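Local coordinates for protein putative S41 protease (Bacteroides fragilis NCTC 9343, PDB 3K50) that is of unproven function but probably hydrolyses peptide bonds as a serine protease of family S41, with a PDZ domain beside its catalytic domain, at residues Ile94-Pro99 and Leu380-Thr385; Glu180-Asn185 and Ala392-Met397. One frame throughout, in Å; residues are numbered along the deposited sequence.

Contact 1 (Ile94-Pro99 and Leu380-Thr385)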
loop_
_atom_site.group_PDB
_atom_site.type_symbol
_atom_site.label_atom_id
_atom_site.label_comp_id
_atom_site.label_asym_id
_atom_site.label_seq_id
_atom_site.Cartn_x
_atom_site.Cartn_y
_atom_site.Cartn_z
ATOM N N ILE A 94 16.373 4.248 5.343
ATOM C CA ILE A 94 15.547 4.328 4.123
ATOM C C ILE A 94 14.780 3.028 3.894
ATOM O O ILE A 94 15.388 1.961 3.857
ATOM C CB ILE A 94 16.407 4.730 2.894
ATOM C CG1 ILE A 94 16.950 6.147 3.119
ATOM C CG2 ILE A 94 15.564 4.645 1.614
ATOM C CD1 ILE A 94 17.981 6.637 2.076
ATOM N N SER A 95 13.457 3.128 3.702
ATOM C CA SER A 95 12.591 2.008 3.505
ATOM C C SER A 95 12.093 1.830 2.051
ATOM O O SER A 95 11.633 0.780 1.722
ATOM C CB SER A 95 11.333 2.189 4.375
ATOM O OG SER A 95 10.659 3.428 4.027
ATOM N N TYR A 96 12.155 2.860 1.218
ATOM C CA TYR A 96 11.591 2.831 -0.132
ATOM C C TYR A 96 12.204 4.007 -0.898
ATOM O O TYR A 96 12.357 5.129 -0.323
ATOM C CB TYR A 96 10.077 2.994 -0.037
ATOM C CG TYR A 96 9.314 2.757 -1.315
ATOM C CD1 TYR A 96 9.057 3.773 -2.148
ATOM C CD2 TYR A 96 8.757 1.509 -1.615
ATOM C CE1 TYR A 96 8.331 3.590 -3.308
ATOM C CE2 TYR A 96 8.021 1.323 -2.738
ATOM C CZ TYR A 96 7.814 2.377 -3.588
ATOM O OH TYR A 96 7.094 2.233 -4.752
ATOM N N VAL A 97 12.625 3.762 -2.144
ATOM C CA VAL A 97 13.155 4.820 -3.018
ATOM C C VAL A 97 12.332 4.803 -4.302
ATOM O O VAL A 97 12.212 3.747 -4.964
ATOM C CB VAL A 97 14.643 4.574 -3.329
ATOM C CG1 VAL A 97 15.199 5.567 -4.394
ATOM C CG2 VAL A 97 15.436 4.677 -2.045
ATOM N N VAL A 98 11.795 5.957 -4.681
ATOM C CA VAL A 98 11.017 6.105 -5.875
ATOM C C VAL A 98 11.957 6.130 -7.084
ATOM O O VAL A 98 12.931 6.895 -7.076
ATOM C CB VAL A 98 10.197 7.421 -5.844
ATOM C CG1 VAL A 98 9.606 7.742 -7.188
ATOM C CG2 VAL A 98 9.085 7.364 -4.747
ATOM N N PRO A 99 11.695 5.270 -8.085
ATOM C CA PRO A 99 12.482 5.209 -9.318
ATOM C C PRO A 99 12.508 6.564 -10.022
ATOM O O PRO A 99 11.498 7.231 -10.137
ATOM C CB PRO A 99 11.759 4.171 -10.163
ATOM C CG PRO A 99 10.917 3.387 -9.245
ATOM C CD PRO A 99 10.622 4.254 -8.048
ATOM N N LEU A 380 16.987 -4.977 3.865
ATOM C CA LEU A 380 17.734 -4.941 2.615
ATOM C C LEU A 380 16.859 -4.601 1.442
ATOM O O LEU A 380 15.639 -4.629 1.581
ATOM C CB LEU A 380 18.346 -6.333 2.366
ATOM C CG LEU A 380 19.474 -6.791 3.269
ATOM C CD1 LEU A 380 19.700 -8.268 3.135
ATOM C CD2 LEU A 380 20.776 -5.933 2.992
ATOM N N PRO A 381 17.482 -4.239 0.279
ATOM C CA PRO A 381 16.679 -3.965 -0.881
ATOM C C PRO A 381 15.672 -5.043 -1.215
ATOM O O PRO A 381 15.940 -6.224 -1.036
ATOM C CB PRO A 381 17.706 -3.889 -2.018
ATOM C CG PRO A 381 18.947 -3.269 -1.279
ATOM C CD PRO A 381 18.926 -3.949 0.035
ATOM N N PHE A 382 14.540 -4.614 -1.752
ATOM C CA PHE A 382 13.515 -5.575 -2.149
ATOM C C PHE A 382 14.012 -6.565 -3.205
ATOM O O PHE A 382 14.716 -6.213 -4.156
ATOM C CB PHE A 382 12.310 -4.847 -2.690
ATOM C CG PHE A 382 11.668 -3.905 -1.711
ATOM C CD1 PHE A 382 10.997 -4.398 -0.593
ATOM C CD2 PHE A 382 11.613 -2.554 -1.974
ATOM C CE1 PHE A 382 10.366 -3.530 0.264
ATOM C CE2 PHE A 382 10.998 -1.703 -1.136
ATOM C CZ PHE A 382 10.341 -2.193 -0.015
ATOM N N GLY A 383 13.657 -7.825 -3.029
ATOM C CA GLY A 383 14.081 -8.860 -3.954
ATOM C C GLY A 383 15.450 -9.467 -3.622
ATOM O O GLY A 383 15.798 -10.491 -4.195
ATOM N N ASN A 384 16.218 -8.890 -2.695
ATOM C CA ASN A 384 17.455 -9.523 -2.213
ATOM C C ASN A 384 16.945 -10.694 -1.395
ATOM O O ASN A 384 16.126 -10.497 -0.534
ATOM C CB ASN A 384 18.274 -8.522 -1.383
ATOM C CG ASN A 384 19.566 -9.094 -0.823
ATOM O OD1 ASN A 384 19.593 -10.179 -0.234
ATOM N ND2 ASN A 384 20.635 -8.299 -0.904
ATOM N N THR A 385 17.395 -11.929 -1.659
ATOM C CA THR A 385 16.832 -13.106 -0.987
ATOM C C THR A 385 17.109 -13.187 0.507
ATOM O O THR A 385 16.470 -13.975 1.242
ATOM C CB THR A 385 17.279 -14.426 -1.659
ATOM O OG1 THR A 385 18.689 -14.490 -1.661
ATOM C CG2 THR A 385 16.760 -14.532 -3.152
#

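Contact 2 (Glu180-Asn185 and Ala392-Met397)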
loop_
_atom_site.group_PDB
_atom_site.type_symbol
_atom_site.label_atom_id
_atom_site.label_comp_id
_atom_site.label_asym_id
_atom_site.label_seq_id
_atom_site.Cartn_x
_atom_site.Cartn_y
_atom_site.Cartn_z
ATOM N N GLU A 180 11.274 -9.977 -9.828
ATOM C CA GLU A 180 12.377 -10.913 -9.938
ATOM C C GLU A 180 11.890 -12.326 -10.061
ATOM O O GLU A 180 10.810 -12.649 -9.537
ATOM C CB GLU A 180 13.195 -10.919 -8.647
ATOM C CG GLU A 180 14.354 -10.019 -8.650
ATOM C CD GLU A 180 15.284 -10.452 -7.649
ATOM O OE1 GLU A 180 14.812 -10.681 -6.510
ATOM O OE2 GLU A 180 16.461 -10.614 -8.019
ATOM N N ILE A 181 12.700 -13.162 -10.731
ATOM C CA ILE A 181 12.502 -14.616 -10.718
ATOM C C ILE A 181 13.687 -15.187 -9.933
ATOM O O ILE A 181 14.851 -14.964 -10.290
ATOM C CB ILE A 181 12.416 -15.244 -12.103
ATOM C CG1 ILE A 181 11.175 -14.699 -12.821
ATOM C CG2 ILE A 181 12.338 -16.788 -11.971
ATOM C CD1 ILE A 181 11.164 -14.964 -14.311
ATOM N N ILE A 182 13.376 -15.906 -8.864
ATOM C CA ILE A 182 14.365 -16.476 -7.974
ATOM C C ILE A 182 14.366 -17.981 -8.048
ATOM O O ILE A 182 13.343 -18.636 -7.737
ATOM C CB ILE A 182 14.005 -16.056 -6.527
ATOM C CG1 ILE A 182 13.872 -14.509 -6.458
ATOM C CG2 ILE A 182 14.980 -16.649 -5.471
ATOM C CD1 ILE A 182 13.132 -14.003 -5.195
ATOM N N PRO A 183 15.485 -18.579 -8.469
ATOM C CA PRO A 183 15.554 -20.036 -8.357
ATOM C C PRO A 183 15.830 -20.398 -6.886
ATOM O O PRO A 183 16.697 -19.792 -6.236
ATOM C CB PRO A 183 16.741 -20.388 -9.231
ATOM C CG PRO A 183 17.607 -19.174 -9.185
ATOM C CD PRO A 183 16.709 -18.002 -9.049
ATOM N N TRP A 184 15.087 -21.332 -6.329
ATOM C CA TRP A 184 15.264 -21.616 -4.931
ATOM C C TRP A 184 14.890 -23.039 -4.567
ATOM O O TRP A 184 13.706 -23.426 -4.606
ATOM C CB TRP A 184 14.439 -20.611 -4.102
ATOM C CG TRP A 184 14.672 -20.730 -2.606
ATOM C CD1 TRP A 184 13.992 -21.535 -1.732
ATOM C CD2 TRP A 184 15.625 -20.022 -1.834
ATOM N NE1 TRP A 184 14.450 -21.351 -0.451
ATOM C CE2 TRP A 184 15.476 -20.438 -0.495
ATOM C CE3 TRP A 184 16.571 -19.045 -2.133
ATOM C CZ2 TRP A 184 16.225 -19.900 0.537
ATOM C CZ3 TRP A 184 17.348 -18.542 -1.112
ATOM C CH2 TRP A 184 17.157 -18.958 0.213
ATOM N N ASN A 185 15.893 -23.818 -4.159
ATOM C CA ASN A 185 15.664 -25.241 -3.817
ATOM C C ASN A 185 14.711 -25.995 -4.773
ATOM O O ASN A 185 13.741 -26.669 -4.369
ATOM C CB ASN A 185 15.206 -25.301 -2.359
ATOM C CG ASN A 185 16.294 -24.768 -1.415
ATOM O OD1 ASN A 185 17.459 -25.095 -1.590
ATOM N ND2 ASN A 185 15.923 -23.948 -0.440
ATOM N N ALA A 392 11.972 -15.180 4.680
ATOM C CA ALA A 392 11.045 -16.007 5.473
ATOM C C ALA A 392 10.178 -16.865 4.569
ATOM O O ALA A 392 10.004 -18.069 4.827
ATOM C CB ALA A 392 10.169 -15.135 6.406
ATOM N N ALA A 393 9.592 -16.252 3.538
ATOM C CA ALA A 393 8.761 -16.942 2.606
ATOM C C ALA A 393 9.545 -18.054 1.944
ATOM O O ALA A 393 9.062 -19.173 1.820
ATOM C CB ALA A 393 8.235 -15.990 1.505
ATOM N N LEU A 394 10.737 -17.730 1.486
ATOM C CA LEU A 394 11.576 -18.735 0.798
ATOM C C LEU A 394 11.905 -19.915 1.701
ATOM O O LEU A 394 11.946 -21.043 1.247
ATOM C CB LEU A 394 12.851 -18.105 0.286
ATOM C CG LEU A 394 12.700 -17.022 -0.810
ATOM C CD1 LEU A 394 14.073 -16.320 -0.991
ATOM C CD2 LEU A 394 12.187 -17.570 -2.123
ATOM N N LYS A 395 12.155 -19.653 2.975
ATOM C CA LYS A 395 12.441 -20.722 3.896
ATOM C C LYS A 395 11.181 -21.543 4.181
ATOM O O LYS A 395 11.228 -22.785 4.246
ATOM C CB LYS A 395 13.034 -20.194 5.222
ATOM C CG LYS A 395 14.508 -19.670 5.154
ATOM C CD LYS A 395 14.977 -19.393 6.618
ATOM C CE LYS A 395 16.364 -18.698 6.794
ATOM N NZ LYS A 395 17.259 -18.962 5.665
ATOM N N ILE A 396 10.068 -20.864 4.406
ATOM C CA ILE A 396 8.819 -21.565 4.721
ATOM C C ILE A 396 8.393 -22.494 3.568
ATOM O O ILE A 396 8.073 -23.626 3.805
ATOM C CB ILE A 396 7.709 -20.589 5.074
ATOM C CG1 ILE A 396 7.975 -20.029 6.484
ATOM C CG2 ILE A 396 6.325 -21.276 5.052
ATOM C CD1 ILE A 396 7.526 -18.542 6.705
HETATM N N MSE A 397 8.492 -22.040 2.326
HETATM C CA MSE A 397 8.085 -22.884 1.212
HETATM C C MSE A 397 9.043 -24.061 1.039
HETATM O O MSE A 397 8.700 -25.055 0.436
HETATM C CB MSE A 397 7.968 -22.061 -0.085
HETATM C CG MSE A 397 9.296 -21.667 -0.699
HETATM SE SE MSE A 397 9.166 -20.629 -2.336
HETATM C CE MSE A 397 8.327 -18.987 -1.609
#

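Contact 1 (Ile94-Pro99 and Leu380-Thr385)
Phe382 and Tyr96 meet ring to ring, CE2 of Phe382 lying 3.9 Å from CD2 of Tyr96, and the two side chains cross at about a right angle. The same end of the phenylalanine ring also touches the strand itself: CZ of Phe382 sits 3.7 Å from the carbonyl oxygen O of Ser95. Phe382 is thus the one residue of Leu380-Thr385 to reach across, and its CB points toward the strand. On the other side, Tyr96 has its ring swung anti to the backbone N (chi1 -170°), which leaves the CD2 flank to meet the phenylalanine while the hydroxyl is engaged elsewhere. That hydroxyl is hydrogen-bonded to Asp173, and His177 stacks on the tyrosine ring, so both the hydroxyl and the ring have partners beyond the contact. Ser95 O, besides touching Phe382, accepts a hydrogen bond from Arg110, whose NE also binds Leu380 O; one guanidinium therefore ties the strand to the loop. The loop has its own brace in a type II turn from Pro381 to Asn384, closed by Asn384 N bonding Pro381 O at 3.2 Å, with Gly383 at a positive phi. Beyond, Phe382 rests on Tyr191 and Met193 of strand 187-194. The arrangement is a small buried interdomain contact, in which a strand of the PDZ domain meets the loop leading into the C-terminal helix beside the S41 peptidase sheet.

Contact 2 (Glu180-Asn185 and Ala392-Met397)
Trp184 turns its indole anti to the backbone N (chi1 -174°), and Leu394 sets CG anti to its own carbonyl carbon; together these torsions lay the leucine against one face of the indole. CB of Leu394 is the atom that stands over the ring, 3.8 Å from the centroid of the five-membered ring of Trp184 and 19° off its normal, a CH-pi contact. Its nearest ring atom is CE2 of Trp184, at 3.6 Å from Leu394 CB. The two methyl groups divide the rest of the surface: CD1 of Leu394 approaches CE3 of the Trp184 benzo ring at 3.9 Å, whereas CD2 of Leu394 comes within 4.0 Å of Trp184 CG. One leucine thus spans both rings of the indole. CD2 of Leu394 also meets Ile182, whose CG2 lies 4.5 Å away.

At the polar corner, NE1 of Trp184 lies 3.0 Å from the carbonyl oxygen O of Leu394. That oxygen accepts a hydrogen bond from Ser398 OG one turn later, and the same hydroxyl is bonded to Asn185 ND2, so Ser398 links the helix to the end of the strand. The axes of strand 180-184 and helix segment 392-397 approach to 10.8 Å, with their N-to-C directions 40° apart. Ile182 also touches Val189 and Tyr191 of strand 187-194.

The contact joins one flank of helix 388-398 to the edge strand 176-184 of the mixed sheet in the peptidase fold, while Ala392, Ala393 and Ile396 pack on Ile321, and Ala393, Ile396 and Met397, a selenomethionine here, on Tyr294. Chemically, it is mostly dispersion between an aliphatic side chain and an aromatic face, bordered by polar groups near the helix C-terminal end, with a buried leucine lying under a partly exposed indole.

The two contacts are joined along the chain: the loop Leu380-Thr385 of contact 1 leads into the helix that supplies Ala392-Met397 of contact 2, and their centres lie about 17 Å apart. Thr385 touches contact 2 directly, with CG2 of Thr385 3.6 Å from Ile182 CG2 and CB of Thr385 3.8 Å from Leu394 CD1. Contact 1 is the smaller but wholly buried one, bringing the PDZ domain against the C-terminal loop through aromatic rings and an arginine shared by two carbonyls. Contact 2 is larger, only partly buried and farther from the chain's centre, and it packs a helix on an edge strand through aliphatic-aromatic contact.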